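Local coordinates for tubulin-like protein CetZ2 (Haloferax volcanii, PDB 4B45) that binds GTP, has GTPase activity and takes part in controlling cell shape as an archaeal relative of tubulin and FtsZ, at residues Arg148-Val153 with Glu326-Arg331; Ala136-Leu141 with Val163-Phe168. All coordinates share one frame; numbering follows the deposited sequence.

Overall arrangement
Both contacts draw on helix 140-156, which crosses from strand 127-133 to strand 159-164 of the parallel, Rossmann-like part of the sheet. Contact 2 joins the turn leading into this helix, 136-141, to the end of the following strand and the turn after it, 163-168, all within the GTPase domain. Contact 1 takes the same helix further along, at 148-153, and sets it against 326-331 of helix 323-340, in the C-terminal domain. Along the chain the order is 136-141, 148-153, 163-168, 326-331, so the contacts interleave. Their centres lie 12 Å apart. The turn just before the helix holds E138 of the nucleotide site, and the helix farther on packs against the C-terminal domain.

Contact 1 (Arg148-Val153 with Glu326-Arg331)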
loop_
_atom_site.group_PDB
_atom_site.type_symbol
_atom_site.label_atom_id
_atom_site.label_comp_id
_atom_site.label_asym_id
_atom_site.label_seq_id
_atom_site.Cartn_x
_atom_site.Cartn_y
_atom_site.Cartn_z
ATOM N N ARG A 148 -4.733 -16.440 -7.128
ATOM C CA ARG A 148 -4.682 -17.293 -5.949
ATOM C C ARG A 148 -4.152 -16.555 -4.721
ATOM O O ARG A 148 -4.705 -16.666 -3.624
ATOM C CB ARG A 148 -3.792 -18.508 -6.238
ATOM C CG ARG A 148 -4.401 -19.468 -7.230
ATOM C CD ARG A 148 -3.380 -20.461 -7.765
ATOM N NE ARG A 148 -4.035 -21.496 -8.561
ATOM C CZ ARG A 148 -3.398 -22.425 -9.269
ATOM N NH1 ARG A 148 -2.069 -22.460 -9.297
ATOM N NH2 ARG A 148 -4.096 -23.322 -9.950
ATOM N N SER A 149 -3.063 -15.818 -4.907
ATOM C CA SER A 149 -2.464 -15.064 -3.820
ATOM C C SER A 149 -3.459 -14.058 -3.225
ATOM O O SER A 149 -3.631 -13.981 -2.002
ATOM C CB SER A 149 -1.224 -14.331 -4.336
ATOM O OG SER A 149 -0.475 -13.802 -3.261
ATOM N N LEU A 150 -4.113 -13.284 -4.095
ATOM C CA LEU A 150 -5.076 -12.273 -3.661
ATOM C C LEU A 150 -6.201 -12.922 -2.873
ATOM O O LEU A 150 -6.634 -12.406 -1.842
ATOM C CB LEU A 150 -5.663 -11.513 -4.856
ATOM C CG LEU A 150 -6.737 -10.478 -4.494
ATOM C CD1 LEU A 150 -6.187 -9.486 -3.498
ATOM C CD2 LEU A 150 -7.260 -9.746 -5.741
ATOM N N LYS A 151 -6.661 -14.068 -3.357
ATOM C CA LYS A 151 -7.718 -14.789 -2.672
ATOM C C LYS A 151 -7.253 -15.193 -1.275
ATOM O O LYS A 151 -7.979 -15.048 -0.311
ATOM C CB LYS A 151 -8.134 -16.017 -3.476
ATOM C CG LYS A 151 -9.617 -16.108 -3.752
ATOM C CD LYS A 151 -9.960 -17.465 -4.353
ATOM C CE LYS A 151 -11.453 -17.759 -4.277
ATOM N NZ LYS A 151 -11.803 -19.097 -4.847
ATOM N N THR A 152 -6.027 -15.682 -1.169
ATOM C CA THR A 152 -5.547 -16.176 0.114
ATOM C C THR A 152 -5.287 -15.052 1.108
ATOM O O THR A 152 -5.712 -15.131 2.262
ATOM C CB THR A 152 -4.269 -17.016 -0.028
ATOM O OG1 THR A 152 -4.475 -18.052 -0.998
ATOM C CG2 THR A 152 -3.913 -17.639 1.307
ATOM N N VAL A 153 -4.587 -14.009 0.675
ATOM C CA VAL A 153 -4.301 -12.907 1.586
ATOM C C VAL A 153 -5.564 -12.181 2.043
ATOM O O VAL A 153 -5.610 -11.679 3.163
ATOM C CB VAL A 153 -3.274 -11.902 1.022
ATOM C CG1 VAL A 153 -1.931 -12.582 0.840
ATOM C CG2 VAL A 153 -3.767 -11.270 -0.285
ATOM N N GLU A 326 -12.774 -7.362 -10.698
ATOM C CA GLU A 326 -13.593 -8.381 -11.332
ATOM C C GLU A 326 -13.010 -8.811 -12.674
ATOM O O GLU A 326 -13.008 -9.995 -13.006
ATOM C CB GLU A 326 -15.018 -7.879 -11.507
ATOM C CG GLU A 326 -15.707 -7.572 -10.187
ATOM C CD GLU A 326 -16.959 -6.730 -10.369
ATOM O OE1 GLU A 326 -17.103 -6.104 -11.442
ATOM O OE2 GLU A 326 -17.797 -6.703 -9.443
ATOM N N SER A 327 -12.519 -7.844 -13.443
ATOM C CA SER A 327 -11.864 -8.154 -14.702
ATOM C C SER A 327 -10.622 -9.005 -14.431
ATOM O O SER A 327 -10.396 -10.018 -15.093
ATOM C CB SER A 327 -11.490 -6.872 -15.444
ATOM O OG SER A 327 -10.739 -7.179 -16.597
ATOM N N PHE A 328 -9.842 -8.599 -13.433
ATOM C CA PHE A 328 -8.629 -9.322 -13.075
ATOM C C PHE A 328 -8.907 -10.788 -12.715
ATOM O O PHE A 328 -8.261 -11.691 -13.240
ATOM C CB PHE A 328 -7.863 -8.616 -11.942
ATOM C CG PHE A 328 -6.871 -9.506 -11.248
ATOM C CD1 PHE A 328 -5.729 -9.939 -11.906
ATOM C CD2 PHE A 328 -7.099 -9.946 -9.953
ATOM C CE1 PHE A 328 -4.827 -10.789 -11.281
ATOM C CE2 PHE A 328 -6.192 -10.791 -9.318
ATOM C CZ PHE A 328 -5.060 -11.218 -9.993
ATOM N N MET A 329 -9.865 -11.023 -11.824
ATOM C CA MET A 329 -10.219 -12.386 -11.435
ATOM C C MET A 329 -10.760 -13.209 -12.609
ATOM O O MET A 329 -10.497 -14.408 -12.717
ATOM C CB MET A 329 -11.228 -12.381 -10.276
ATOM C CG MET A 329 -10.685 -11.815 -8.973
ATOM S SD MET A 329 -9.190 -12.633 -8.365
ATOM C CE MET A 329 -9.876 -13.991 -7.413
ATOM N N GLU A 330 -11.511 -12.557 -13.487
ATOM C CA GLU A 330 -12.111 -13.213 -14.644
ATOM C C GLU A 330 -11.063 -13.793 -15.595
ATOM O O GLU A 330 -11.191 -14.932 -16.053
ATOM C CB GLU A 330 -13.023 -12.230 -15.388
ATOM C CG GLU A 330 -13.640 -12.762 -16.673
ATOM C CD GLU A 330 -14.488 -11.717 -17.395
ATOM O OE1 GLU A 330 -14.918 -10.736 -16.742
ATOM O OE2 GLU A 330 -14.727 -11.877 -18.613
ATOM N N ARG A 331 -10.022 -13.023 -15.890
ATOM C CA ARG A 331 -9.007 -13.494 -16.824
ATOM C C ARG A 331 -8.177 -14.576 -16.157
ATOM O O ARG A 331 -7.769 -15.543 -16.792
ATOM C CB ARG A 331 -8.105 -12.348 -17.270
ATOM C CG ARG A 331 -8.857 -11.077 -17.653
ATOM C CD ARG A 331 -9.276 -11.058 -19.115
ATOM N NE ARG A 331 -10.162 -9.931 -19.419
ATOM C CZ ARG A 331 -9.776 -8.656 -19.490
ATOM N NH1 ARG A 331 -8.506 -8.320 -19.272
ATOM N NH2 ARG A 331 -10.666 -7.710 -19.776
#
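L150 of helix 140-156 meets F328 of helix 323-340, with CD2 of L150 lying 3.9 Å from CE2 of the phenylalanine ring. The methyl comes at the ring obliquely. Both side chains leave their helices toward the partner, and in each the CG stands opposite the backbone N (chi1 177° in L150, 162° in F328), which carries the leucine methyl and the aromatic ring into the gap between the backbones. That gap is wide: the short helical axes come no nearer than 11.5 Å and run at 122° to each other, so long or bulky side chains are needed to bridge it.

M329 supplies one of them. Its CB does not aim straight at the neighbouring helix, but the flexible thioether folds back through three successive bends, all turned the same way, and brings SD to 4.4 Å from CD2 of L150. The terminal CE then reaches CG of K151 at 4.2 Å, touching the aliphatic part of an exposed lysine. Leucine also suits the buried side because it rests on L162 of strand 159-164, while F328 packs on Q143 and A146 of helix 140-156. With apolar carbon and sulfur making the touches, this interface between GTPase and C-terminal domains depends on shape and dispersion forces, without directional polar bonds between the two segments.

Contact 2 (Ala136-Leu141 with Val163-Phe168); sequences ADEGAL and VDNDAF. With GSP (5'-guanosine-diphosphate-monothiophosphate), chain C.
The backbone N-H of A136 points at OD2 of D166 in a short, nearly straight bond of 2.6 Å (173° at the hydrogen), met on the syn side but 34° out of the carboxylate plane. The other oxygen, OD1 of D166, accepts from a water, 2.8 Å away, that in turn receives the N-H of D137, and R169 forms a salt bridge to the same oxygen. The bond from A136 joins the two connections of a beta-alpha-beta unit: 136-141 leads from strand 127-133 into helix 140-156, and 163-168 is the end of the next strand and the 3-10 turn after it. Aspartate suits the position because its short arm, with CG beside the backbone N (chi1 -83°), presents one oxygen to the amide of A136 and the other, through a water, to that of D137. Replacing D166 by an alanine is likely to leave the amide of A136 and the guanidinium of R169 without this acceptor and the turn freer to shift.

Beside this bond, each segment sends one side chain to the nucleotide. E138 is long enough to reach the ribose, its chain extended beyond CG, and it divides the two hydroxyls: GSP O3' donates to OE1 at 2.6 Å and GSP O2' to OE2 at 2.9 Å. N165 reads the guanine with an amide that can both accept and donate, a task a carboxylate could not match. Its OD1 receives GSP N2, while its ND2 gives a hydrogen to GSP N3 at 3.3 Å. A short 3-10 turn, 165-167, places N165 and D166 just past the strand. Just before it D164 makes an Asx turn: D166 N lies 3.2 Å from D164 OD1 and approaches from above the carboxylate plane.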
loop_
_atom_site.group_PDB
_atom_site.type_symbol
_atom_site.label_atom_id
_atom_site.label_comp_id
_atom_site.label_asym_id
_atom_site.label_seq_id
_atom_site.Cartn_x
_atom_site.Cartn_y
_atom_site.Cartn_z
ATOM N N ALA A 136 -2.274 -5.822 -16.646
ATOM C CA ALA A 136 -3.093 -6.669 -17.500
ATOM C C ALA A 136 -2.341 -7.291 -18.686
ATOM O O ALA A 136 -2.785 -8.304 -19.241
ATOM C CB ALA A 136 -4.316 -5.889 -17.986
ATOM N N ASP A 137 -1.213 -6.701 -19.082
ATOM C CA ASP A 137 -0.421 -7.289 -20.176
ATOM C C ASP A 137 0.508 -8.414 -19.721
ATOM O O ASP A 137 1.095 -9.107 -20.550
ATOM C CB ASP A 137 0.406 -6.233 -20.923
ATOM C CG ASP A 137 -0.445 -5.326 -21.789
ATOM O OD1 ASP A 137 -1.523 -5.767 -22.240
ATOM O OD2 ASP A 137 -0.031 -4.171 -22.026
ATOM N N GLU A 138 0.663 -8.581 -18.410
ATOM C CA GLU A 138 1.582 -9.596 -17.881
ATOM C C GLU A 138 1.087 -11.007 -18.180
ATOM O O GLU A 138 -0.108 -11.228 -18.393
ATOM C CB GLU A 138 1.815 -9.405 -16.376
ATOM C CG GLU A 138 2.579 -8.128 -16.032
ATOM C CD GLU A 138 2.966 -8.034 -14.563
ATOM O OE1 GLU A 138 3.372 -9.063 -13.985
ATOM O OE2 GLU A 138 2.864 -6.930 -13.983
ATOM N N GLY A 139 2.018 -11.961 -18.216
ATOM C CA GLY A 139 1.692 -13.323 -18.595
ATOM C C GLY A 139 0.636 -13.998 -17.743
ATOM O O GLY A 139 0.460 -13.681 -16.559
ATOM N N ALA A 140 -0.068 -14.938 -18.359
ATOM C CA ALA A 140 -1.061 -15.754 -17.660
ATOM C C ALA A 140 -0.556 -16.327 -16.325
ATOM O O ALA A 140 -1.292 -16.378 -15.339
ATOM C CB ALA A 140 -1.517 -16.877 -18.571
ATOM N N LEU A 141 0.699 -16.765 -16.303
ATOM C CA LEU A 141 1.286 -17.352 -15.111
ATOM C C LEU A 141 1.219 -16.384 -13.939
ATOM O O LEU A 141 0.935 -16.778 -12.810
ATOM C CB LEU A 141 2.743 -17.730 -15.378
ATOM C CG LEU A 141 3.658 -17.918 -14.169
ATOM C CD1 LEU A 141 3.446 -19.286 -13.547
ATOM C CD2 LEU A 141 5.108 -17.703 -14.573
ATOM N N VAL A 163 -2.218 -2.200 -4.909
ATOM C CA VAL A 163 -1.628 -1.304 -5.883
ATOM C C VAL A 163 -1.736 -1.938 -7.259
ATOM O O VAL A 163 -1.183 -3.015 -7.505
ATOM C CB VAL A 163 -0.129 -1.102 -5.596
ATOM C CG1 VAL A 163 0.508 -0.242 -6.682
ATOM C CG2 VAL A 163 0.068 -0.503 -4.223
ATOM N N ASP A 164 -2.439 -1.268 -8.160
ATOM C CA ASP A 164 -2.513 -1.696 -9.549
ATOM C C ASP A 164 -1.383 -1.044 -10.369
ATOM O O ASP A 164 -1.383 0.172 -10.578
ATOM C CB ASP A 164 -3.889 -1.322 -10.103
ATOM C CG ASP A 164 -4.099 -1.768 -11.538
ATOM O OD1 ASP A 164 -3.289 -2.563 -12.075
ATOM O OD2 ASP A 164 -5.105 -1.325 -12.132
ATOM N N ASN A 165 -0.417 -1.847 -10.822
ATOM C CA ASN A 165 0.694 -1.331 -11.622
ATOM C C ASN A 165 0.224 -0.586 -12.861
ATOM O O ASN A 165 0.833 0.397 -13.283
ATOM C CB ASN A 165 1.648 -2.467 -12.044
ATOM C CG ASN A 165 2.683 -2.787 -10.974
ATOM O OD1 ASN A 165 2.689 -2.165 -9.907
ATOM N ND2 ASN A 165 3.567 -3.770 -11.254
ATOM N N ASP A 166 -0.854 -1.075 -13.458
ATOM C CA ASP A 166 -1.447 -0.414 -14.611
ATOM C C ASP A 166 -1.997 0.980 -14.275
ATOM O O ASP A 166 -2.223 1.777 -15.178
ATOM C CB ASP A 166 -2.563 -1.278 -15.211
ATOM C CG ASP A 166 -2.036 -2.349 -16.140
ATOM O OD1 ASP A 166 -0.840 -2.294 -16.498
ATOM O OD2 ASP A 166 -2.819 -3.248 -16.518
ATOM N N ALA A 167 -2.212 1.277 -12.990
ATOM C CA ALA A 167 -2.750 2.588 -12.608
ATOM C C ALA A 167 -1.678 3.679 -12.652
ATOM O O ALA A 167 -1.983 4.869 -12.616
ATOM C CB ALA A 167 -3.388 2.536 -11.230
ATOM N N PHE A 168 -0.418 3.269 -12.730
ATOM C CA PHE A 168 0.688 4.219 -12.676
ATOM C C PHE A 168 1.594 4.039 -13.882
ATOM O O PHE A 168 2.499 3.197 -13.880
ATOM C CB PHE A 168 1.461 4.021 -11.380
ATOM C CG PHE A 168 0.606 4.156 -10.159
ATOM C CD1 PHE A 168 0.284 5.413 -9.664
ATOM C CD2 PHE A 168 0.087 3.042 -9.533
ATOM C CE1 PHE A 168 -0.520 5.552 -8.542
ATOM C CE2 PHE A 168 -0.735 3.184 -8.408
ATOM C CZ PHE A 168 -1.033 4.430 -7.917
HETATM P PG GSP C . 9.923 -14.712 -9.193
HETATM O O3B GSP C . 9.655 -14.298 -7.666
HETATM S S1G GSP C . 8.447 -14.188 -10.544
HETATM O O2G GSP C . 11.278 -14.116 -9.675
HETATM O O3G GSP C . 9.931 -16.188 -9.162
HETATM P PB GSP C . 9.292 -12.848 -7.103
HETATM O O1B GSP C . 10.466 -12.121 -6.495
HETATM O O2B GSP C . 8.247 -13.035 -6.011
HETATM P PA GSP C . 8.511 -10.379 -8.184
HETATM O O1A GSP C . 9.458 -9.638 -9.090
HETATM O O2A GSP C . 8.623 -9.782 -6.806
HETATM O O3A GSP C . 8.717 -11.933 -8.244
HETATM O "O5'" GSP C . 7.033 -10.139 -8.599
HETATM C "C5'" GSP C . 6.631 -9.975 -9.917
HETATM C "C4'" GSP C . 5.516 -9.027 -10.046
HETATM O "O4'" GSP C . 5.817 -7.830 -9.391
HETATM C "C3'" GSP C . 5.247 -8.663 -11.450
HETATM O "O3'" GSP C . 3.907 -8.359 -11.519
HETATM C "C2'" GSP C . 6.034 -7.455 -11.676
HETATM O "O2'" GSP C . 5.412 -6.667 -12.633
HETATM C "C1'" GSP C . 5.963 -6.789 -10.390
HETATM N N9 GSP C . 7.122 -6.005 -10.011
HETATM C C8 GSP C . 8.403 -6.380 -10.089
HETATM N N7 GSP C . 9.181 -5.400 -9.592
HETATM C C5 GSP C . 8.371 -4.379 -9.177
HETATM C C6 GSP C . 8.633 -3.121 -8.569
HETATM O O6 GSP C . 9.920 -2.696 -8.296
HETATM N N1 GSP C . 7.581 -2.319 -8.277
HETATM C C2 GSP C . 6.316 -2.716 -8.544
HETATM N N2 GSP C . 5.224 -1.799 -8.194
HETATM N N3 GSP C . 6.022 -3.897 -9.108
HETATM C C4 GSP C . 7.058 -4.754 -9.442
HETATM O O HOH W 1 -0.212 -4.243 -18.426
#